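Local coordinates for protein DNA polymerase beta (Leishmania infantum, PDB 4P4M) that catalyses template-directed addition of deoxyribonucleotides to DNA as a family X polymerase, probably in base excision repair, at residues A[99-104]-A[119-124]; A[138-143]-A[235-240]. One frame throughout, in Å; residues are numbered along the deposited sequence.

Interaction 1: residues A[99-104]-A[119-124]; sequences QELTQV and EGIFTV. With NA (sodium ion), chain F.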
loop_
_atom_site.group_PDB
_atom_site.type_symbol
_atom_site.label_atom_id
_atom_site.label_comp_id
_atom_site.label_asym_id
_atom_site.label_seq_id
_atom_site.Cartn_x
_atom_site.Cartn_y
_atom_site.Cartn_z
ATOM N N GLN A 99 1.270 -24.683 -3.240
ATOM C CA GLN A 99 0.008 -24.069 -2.826
ATOM C C GLN A 99 -0.011 -23.826 -1.317
ATOM O O GLN A 99 -0.699 -22.930 -0.821
ATOM C CB GLN A 99 -1.178 -24.950 -3.226
ATOM N N GLU A 100 0.749 -24.642 -0.598
ATOM C CA GLU A 100 0.852 -24.552 0.850
ATOM C C GLU A 100 1.807 -23.434 1.253
ATOM O O GLU A 100 1.456 -22.546 2.036
ATOM C CB GLU A 100 1.366 -25.886 1.399
ATOM C CG GLU A 100 1.720 -25.880 2.871
ATOM C CD GLU A 100 0.526 -26.174 3.759
ATOM O OE1 GLU A 100 -0.585 -26.366 3.217
ATOM O OE2 GLU A 100 0.706 -26.217 4.996
ATOM N N LEU A 101 3.019 -23.487 0.710
ATOM C CA LEU A 101 4.079 -22.566 1.102
ATOM C C LEU A 101 3.814 -21.120 0.678
ATOM O O LEU A 101 4.243 -20.184 1.353
ATOM C CB LEU A 101 5.430 -23.061 0.578
ATOM C CG LEU A 101 5.933 -24.351 1.234
ATOM C CD1 LEU A 101 7.101 -24.957 0.460
ATOM C CD2 LEU A 101 6.326 -24.096 2.684
ATOM N N THR A 102 3.102 -20.930 -0.429
ATOM C CA THR A 102 2.795 -19.578 -0.881
ATOM C C THR A 102 1.776 -18.898 0.029
ATOM O O THR A 102 1.364 -17.776 -0.233
ATOM C CB THR A 102 2.293 -19.532 -2.344
ATOM O OG1 THR A 102 1.114 -20.335 -2.479
ATOM C CG2 THR A 102 3.373 -20.034 -3.299
ATOM N N GLN A 103 1.359 -19.571 1.096
ATOM C CA GLN A 103 0.503 -18.914 2.082
ATOM C C GLN A 103 1.311 -17.915 2.912
ATOM O O GLN A 103 0.753 -16.974 3.478
ATOM C CB GLN A 103 -0.167 -19.932 3.008
ATOM C CG GLN A 103 -1.196 -20.820 2.340
ATOM C CD GLN A 103 -1.903 -21.726 3.334
ATOM O OE1 GLN A 103 -3.066 -21.506 3.674
ATOM N NE2 GLN A 103 -1.201 -22.748 3.809
ATOM N N VAL A 104 2.626 -18.124 2.983
ATOM C CA VAL A 104 3.501 -17.228 3.742
ATOM C C VAL A 104 3.851 -15.955 2.970
ATOM O O VAL A 104 4.255 -16.021 1.821
ATOM C CB VAL A 104 4.808 -17.915 4.140
ATOM C CG1 VAL A 104 5.627 -16.990 5.040
ATOM C CG2 VAL A 104 4.522 -19.237 4.828
ATOM N N GLU A 119 15.425 -28.023 -0.082
ATOM C CA GLU A 119 15.281 -28.152 1.365
ATOM C C GLU A 119 14.347 -29.292 1.763
ATOM O O GLU A 119 14.278 -29.668 2.934
ATOM C CB GLU A 119 14.778 -26.835 1.963
ATOM C CG GLU A 119 15.574 -25.610 1.536
ATOM C CD GLU A 119 16.960 -25.572 2.147
ATOM O OE1 GLU A 119 17.221 -26.353 3.088
ATOM O OE2 GLU A 119 17.790 -24.759 1.686
ATOM N N GLY A 120 13.627 -29.838 0.789
ATOM C CA GLY A 120 12.692 -30.918 1.049
ATOM C C GLY A 120 11.550 -30.488 1.950
ATOM O O GLY A 120 10.809 -31.320 2.481
ATOM N N ILE A 121 11.412 -29.176 2.124
ATOM C CA ILE A 121 10.349 -28.612 2.945
ATOM C C ILE A 121 9.057 -28.585 2.146
ATOM O O ILE A 121 9.023 -28.038 1.047
ATOM C CB ILE A 121 10.707 -27.187 3.386
ATOM C CG1 ILE A 121 11.921 -27.218 4.317
ATOM C CG2 ILE A 121 9.513 -26.512 4.053
ATOM C CD1 ILE A 121 12.389 -25.858 4.758
ATOM N N PHE A 122 7.994 -29.175 2.689
ATOM C CA PHE A 122 6.724 -29.236 1.961
ATOM C C PHE A 122 5.509 -28.731 2.737
ATOM O O PHE A 122 4.386 -28.747 2.220
ATOM C CB PHE A 122 6.470 -30.647 1.400
ATOM C CG PHE A 122 6.438 -31.733 2.447
ATOM C CD1 PHE A 122 7.615 -32.294 2.920
ATOM C CD2 PHE A 122 5.229 -32.200 2.945
ATOM C CE1 PHE A 122 7.587 -33.299 3.884
ATOM C CE2 PHE A 122 5.193 -33.207 3.908
ATOM C CZ PHE A 122 6.373 -33.756 4.376
ATOM N N THR A 123 5.721 -28.271 3.967
ATOM C CA THR A 123 4.621 -27.689 4.739
ATOM C C THR A 123 5.040 -26.387 5.396
ATOM O O THR A 123 6.219 -26.184 5.691
ATOM C CB THR A 123 4.108 -28.634 5.858
ATOM O OG1 THR A 123 5.061 -28.675 6.926
ATOM C CG2 THR A 123 3.865 -30.041 5.327
ATOM N N VAL A 124 4.062 -25.516 5.629
ATOM C CA VAL A 124 4.293 -24.250 6.311
ATOM C C VAL A 124 4.883 -24.475 7.702
ATOM O O VAL A 124 5.766 -23.737 8.129
ATOM C CB VAL A 124 2.989 -23.436 6.428
ATOM C CG1 VAL A 124 3.181 -22.228 7.339
ATOM C CG2 VAL A 124 2.510 -22.995 5.044
HETATM NA NA NA F . 2.831 -15.596 -0.438
HETATM O O HOH W 1 1.095 -14.523 0.864
HETATM O O HOH W 2 1.407 -15.317 -2.385
#
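V124 lies across the side chain of E100 at an oblique angle, its CG2 3.2 Å from E100 O and its backbone N facing the carboxylate. E100 CG stands anti to the backbone N (chi1 171°) and the chain then bends at chi2, which brings OE2 over the start of helix 124-130. There V124 N gives E100 OE2 a weak hydrogen bond, long at 3.5 Å but nearly straight. E100 O is gripped twice from within its own segment: Q103 N donates to it from the backbone at the end of the helix, and Q103 NE2 reaches it in the carbonyl plane at 3.2 Å. The side chain of Q103 crosses that of V124 at about a right angle, with NE2 near CG2. The branched end of L101 turns toward the loop, with CD1 3.7 Å from I121 O and CD2 equally far from T123 O. V104 CG2 touches V124 CG1 at 4.1 Å. T123, at the N-cap of helix 124-130, accepts from E126 N through OG1. In the L101-V104 turn, T102 O and V104 O bind sodium, joined by F107 O, two waters and a DNA phosphate. Backbone carbonyls presented to a cation on DNA are typical of the helix-hairpin-helix motif in family X polymerases.

Interaction 2: residues A[138-143]-A[235-240]; sequences TDQQRV and ATMAQG. With nucleotides of chain C.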
loop_
_atom_site.group_PDB
_atom_site.type_symbol
_atom_site.label_atom_id
_atom_site.label_comp_id
_atom_site.label_asym_id
_atom_site.label_seq_id
_atom_site.Cartn_x
_atom_site.Cartn_y
_atom_site.Cartn_z
ATOM N N THR A 138 15.521 -14.085 2.648
ATOM C CA THR A 138 15.715 -12.652 2.788
ATOM C C THR A 138 15.117 -12.141 4.096
ATOM O O THR A 138 14.380 -12.856 4.780
ATOM C CB THR A 138 15.053 -11.883 1.629
ATOM O OG1 THR A 138 13.626 -11.942 1.760
ATOM C CG2 THR A 138 15.468 -12.476 0.287
ATOM N N ASP A 139 15.429 -10.895 4.432
ATOM C CA ASP A 139 14.869 -10.254 5.618
ATOM C C ASP A 139 13.343 -10.119 5.543
ATOM O O ASP A 139 12.646 -10.281 6.548
ATOM C CB ASP A 139 15.539 -8.894 5.859
ATOM C CG ASP A 139 16.913 -9.028 6.503
ATOM O OD1 ASP A 139 17.370 -10.176 6.708
ATOM O OD2 ASP A 139 17.538 -7.989 6.801
ATOM N N GLN A 140 12.820 -9.841 4.353
ATOM C CA GLN A 140 11.368 -9.715 4.180
ATOM C C GLN A 140 10.591 -11.033 4.354
ATOM O O GLN A 140 9.470 -11.055 4.884
ATOM C CB GLN A 140 11.033 -9.131 2.810
ATOM C CG GLN A 140 9.532 -9.138 2.534
ATOM C CD GLN A 140 9.136 -8.283 1.341
ATOM O OE1 GLN A 140 9.991 -7.762 0.617
ATOM N NE2 GLN A 140 7.827 -8.137 1.129
ATOM N N GLN A 141 11.166 -12.127 3.866
ATOM C CA GLN A 141 10.548 -13.439 4.034
ATOM C C GLN A 141 10.565 -13.817 5.506
ATOM O O GLN A 141 9.650 -14.487 6.005
ATOM C CB GLN A 141 11.274 -14.490 3.174
ATOM C CG GLN A 141 10.873 -14.419 1.704
ATOM C CD GLN A 141 11.829 -15.147 0.767
ATOM O OE1 GLN A 141 12.940 -15.509 1.144
ATOM N NE2 GLN A 141 11.391 -15.351 -0.469
ATOM N N ARG A 142 11.605 -13.374 6.209
ATOM C CA ARG A 142 11.749 -13.705 7.623
ATOM C C ARG A 142 10.659 -13.058 8.470
ATOM O O ARG A 142 10.219 -13.631 9.472
ATOM C CB ARG A 142 13.144 -13.337 8.137
ATOM C CG ARG A 142 14.255 -14.113 7.442
ATOM C CD ARG A 142 15.585 -14.034 8.176
ATOM N NE ARG A 142 16.658 -14.613 7.368
ATOM C CZ ARG A 142 16.981 -15.904 7.358
ATOM N NH1 ARG A 142 16.323 -16.766 8.122
ATOM N NH2 ARG A 142 17.969 -16.334 6.584
ATOM N N VAL A 143 10.224 -11.864 8.073
ATOM C CA VAL A 143 9.115 -11.208 8.763
ATOM C C VAL A 143 7.808 -11.960 8.527
ATOM O O VAL A 143 7.008 -12.139 9.447
ATOM C CB VAL A 143 8.972 -9.718 8.341
ATOM C CG1 VAL A 143 7.699 -9.119 8.914
ATOM C CG2 VAL A 143 10.196 -8.927 8.784
ATOM N N ALA A 235 8.648 -4.163 12.933
ATOM C CA ALA A 235 9.382 -4.954 11.943
ATOM C C ALA A 235 9.160 -4.372 10.556
ATOM O O ALA A 235 8.083 -3.839 10.281
ATOM C CB ALA A 235 8.935 -6.437 11.989
ATOM N N THR A 236 10.167 -4.460 9.683
ATOM C CA THR A 236 10.054 -3.887 8.333
ATOM C C THR A 236 10.188 -4.951 7.249
ATOM O O THR A 236 11.149 -5.708 7.248
ATOM C CB THR A 236 11.148 -2.815 8.089
ATOM O OG1 THR A 236 10.957 -1.731 9.000
ATOM C CG2 THR A 236 11.099 -2.284 6.638
ATOM N N MET A 237 9.230 -4.999 6.328
ATOM C CA MET A 237 9.305 -5.901 5.176
ATOM C C MET A 237 10.044 -5.268 3.995
ATOM O O MET A 237 10.935 -5.883 3.401
ATOM C CB MET A 237 7.898 -6.333 4.736
ATOM C CG MET A 237 7.209 -7.293 5.715
ATOM S SD MET A 237 5.464 -7.495 5.315
ATOM C CE MET A 237 5.037 -8.829 6.436
ATOM N N ALA A 238 9.663 -4.041 3.650
ATOM C CA ALA A 238 10.302 -3.305 2.553
ATOM C C ALA A 238 10.145 -1.807 2.797
ATOM O O ALA A 238 9.130 -1.362 3.349
ATOM C CB ALA A 238 9.684 -3.691 1.199
ATOM N N GLN A 239 11.140 -1.027 2.387
ATOM C CA GLN A 239 11.074 0.425 2.564
ATOM C C GLN A 239 11.910 1.176 1.534
ATOM O O GLN A 239 13.085 0.868 1.335
ATOM C CB GLN A 239 11.519 0.820 3.983
ATOM C CG GLN A 239 11.542 2.346 4.234
ATOM C CD GLN A 239 11.917 2.696 5.674
ATOM O OE1 GLN A 239 12.120 1.808 6.504
ATOM N NE2 GLN A 239 11.996 3.994 5.976
ATOM N N GLY A 240 11.291 2.159 0.887
ATOM C CA GLY A 240 11.979 3.082 -0.005
ATOM C C GLY A 240 11.426 4.480 0.243
ATOM O O GLY A 240 10.711 4.699 1.220
ATOM P P DT C 5 9.749 2.697 -3.396
ATOM O OP1 DT C 5 9.632 3.438 -2.120
ATOM O OP2 DT C 5 10.561 3.247 -4.522
ATOM O "O5'" DT C 5 10.325 1.232 -3.066
ATOM C "C5'" DT C 5 9.765 0.495 -1.957
ATOM C "C4'" DT C 5 10.396 -0.900 -1.853
ATOM O "O4'" DT C 5 10.008 -1.665 -3.030
ATOM C "C3'" DT C 5 11.924 -1.016 -1.727
ATOM O "O3'" DT C 5 12.127 -1.908 -0.618
ATOM C "C2'" DT C 5 12.357 -1.574 -3.088
ATOM C "C1'" DT C 5 11.140 -2.409 -3.469
ATOM N N1 DT C 5 10.884 -2.677 -4.927
ATOM C C2 DT C 5 10.561 -3.968 -5.290
ATOM O O2 DT C 5 10.525 -4.889 -4.499
ATOM N N3 DT C 5 10.303 -4.158 -6.621
ATOM C C4 DT C 5 10.328 -3.187 -7.601
ATOM O O4 DT C 5 10.075 -3.459 -8.771
ATOM C C5 DT C 5 10.661 -1.849 -7.163
ATOM C C7 DT C 5 10.714 -0.736 -8.170
ATOM C C6 DT C 5 10.922 -1.648 -5.857
ATOM P P DG C 6 13.594 -2.278 -0.079
ATOM O OP1 DG C 6 13.481 -2.504 1.369
ATOM O OP2 DG C 6 14.566 -1.298 -0.617
ATOM O "O5'" DG C 6 13.921 -3.663 -0.809
ATOM C "C5'" DG C 6 13.137 -4.818 -0.492
ATOM C "C4'" DG C 6 13.733 -6.051 -1.151
ATOM O "O4'" DG C 6 13.383 -6.061 -2.559
ATOM C "C3'" DG C 6 15.254 -6.121 -1.109
ATOM O "O3'" DG C 6 15.644 -7.475 -0.930
ATOM C "C2'" DG C 6 15.669 -5.590 -2.478
ATOM C "C1'" DG C 6 14.556 -6.161 -3.345
ATOM N N9 DG C 6 14.308 -5.437 -4.586
ATOM C C8 DG C 6 14.403 -4.083 -4.798
ATOM N N7 DG C 6 14.112 -3.731 -6.020
ATOM C C5 DG C 6 13.789 -4.923 -6.650
ATOM C C6 DG C 6 13.397 -5.167 -7.985
ATOM O O6 DG C 6 13.242 -4.337 -8.895
ATOM N N1 DG C 6 13.174 -6.528 -8.216
ATOM C C2 DG C 6 13.318 -7.518 -7.275
ATOM N N2 DG C 6 13.060 -8.776 -7.674
ATOM N N3 DG C 6 13.688 -7.296 -6.022
ATOM C C4 DG C 6 13.908 -5.981 -5.785
#
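Q140 runs alongside the backbone of M237, and each of its side-chain atoms meets that residue or the next. CB comes first, 3.3 Å from M237 O. CG, anti to the backbone N (chi1 173°), carries the extended chain onward and lies 3.9 Å from M237 CB, the two side chains crossing at about a right angle. CD stays beside M237 O, and the amide then splits its neighbours: NE2 is 4.0 Å from M237 CB, while OE1 is 4.1 Å from A238 CB. OE1 also comes near M237 O, but both are acceptors and no hydrogen bond joins them. One helical turn on, V143 supplies the apolar half: V143 CG1 packs 3.6 Å from M237 CE and also touches M237 CG, and V143 CG2 meets A235 CB and T236 O. T138 and Q141 form a capping box at the start of this helix. M237 and A238 both face M245, a classic beta bulge where the chain turns a corner. Just beyond it, Q239 N donates an almost straight 2.9 Å hydrogen bond to OP1 of DG6 of chain C, and A238 CB lies 3.5 Å from O3' of DT5 of chain C. Helix 139-146 thus meets the bulged corner at M237 by van der Waals contact, with no hydrogen bond between the two segments, whereas Q239 holds the DNA through a backbone N-H that contacts the phosphate rather than a base.

In the fold
The two contacts follow one another along the chain, interaction 1 closing before interaction 2 opens. Their centres lie about 19 Å apart and their nearest atoms about 5 Å, so they do not meet. Interaction 1 is local, joining the end of helix 93-101 to the loop between helices 109-119 and 124-130 in the fingers. Interaction 2 spans 91 intervening residues and sets helix 139-146, also of the fingers, against strands 233-236 and 238-239 of the mixed palm sheet. This sheet also contains strand 193-203, with the magnesium ligands D196 and D198. Both the fingers and the palm sheet thus meet the DNA at its phosphates, in one case through sodium and in the other by a backbone N-H.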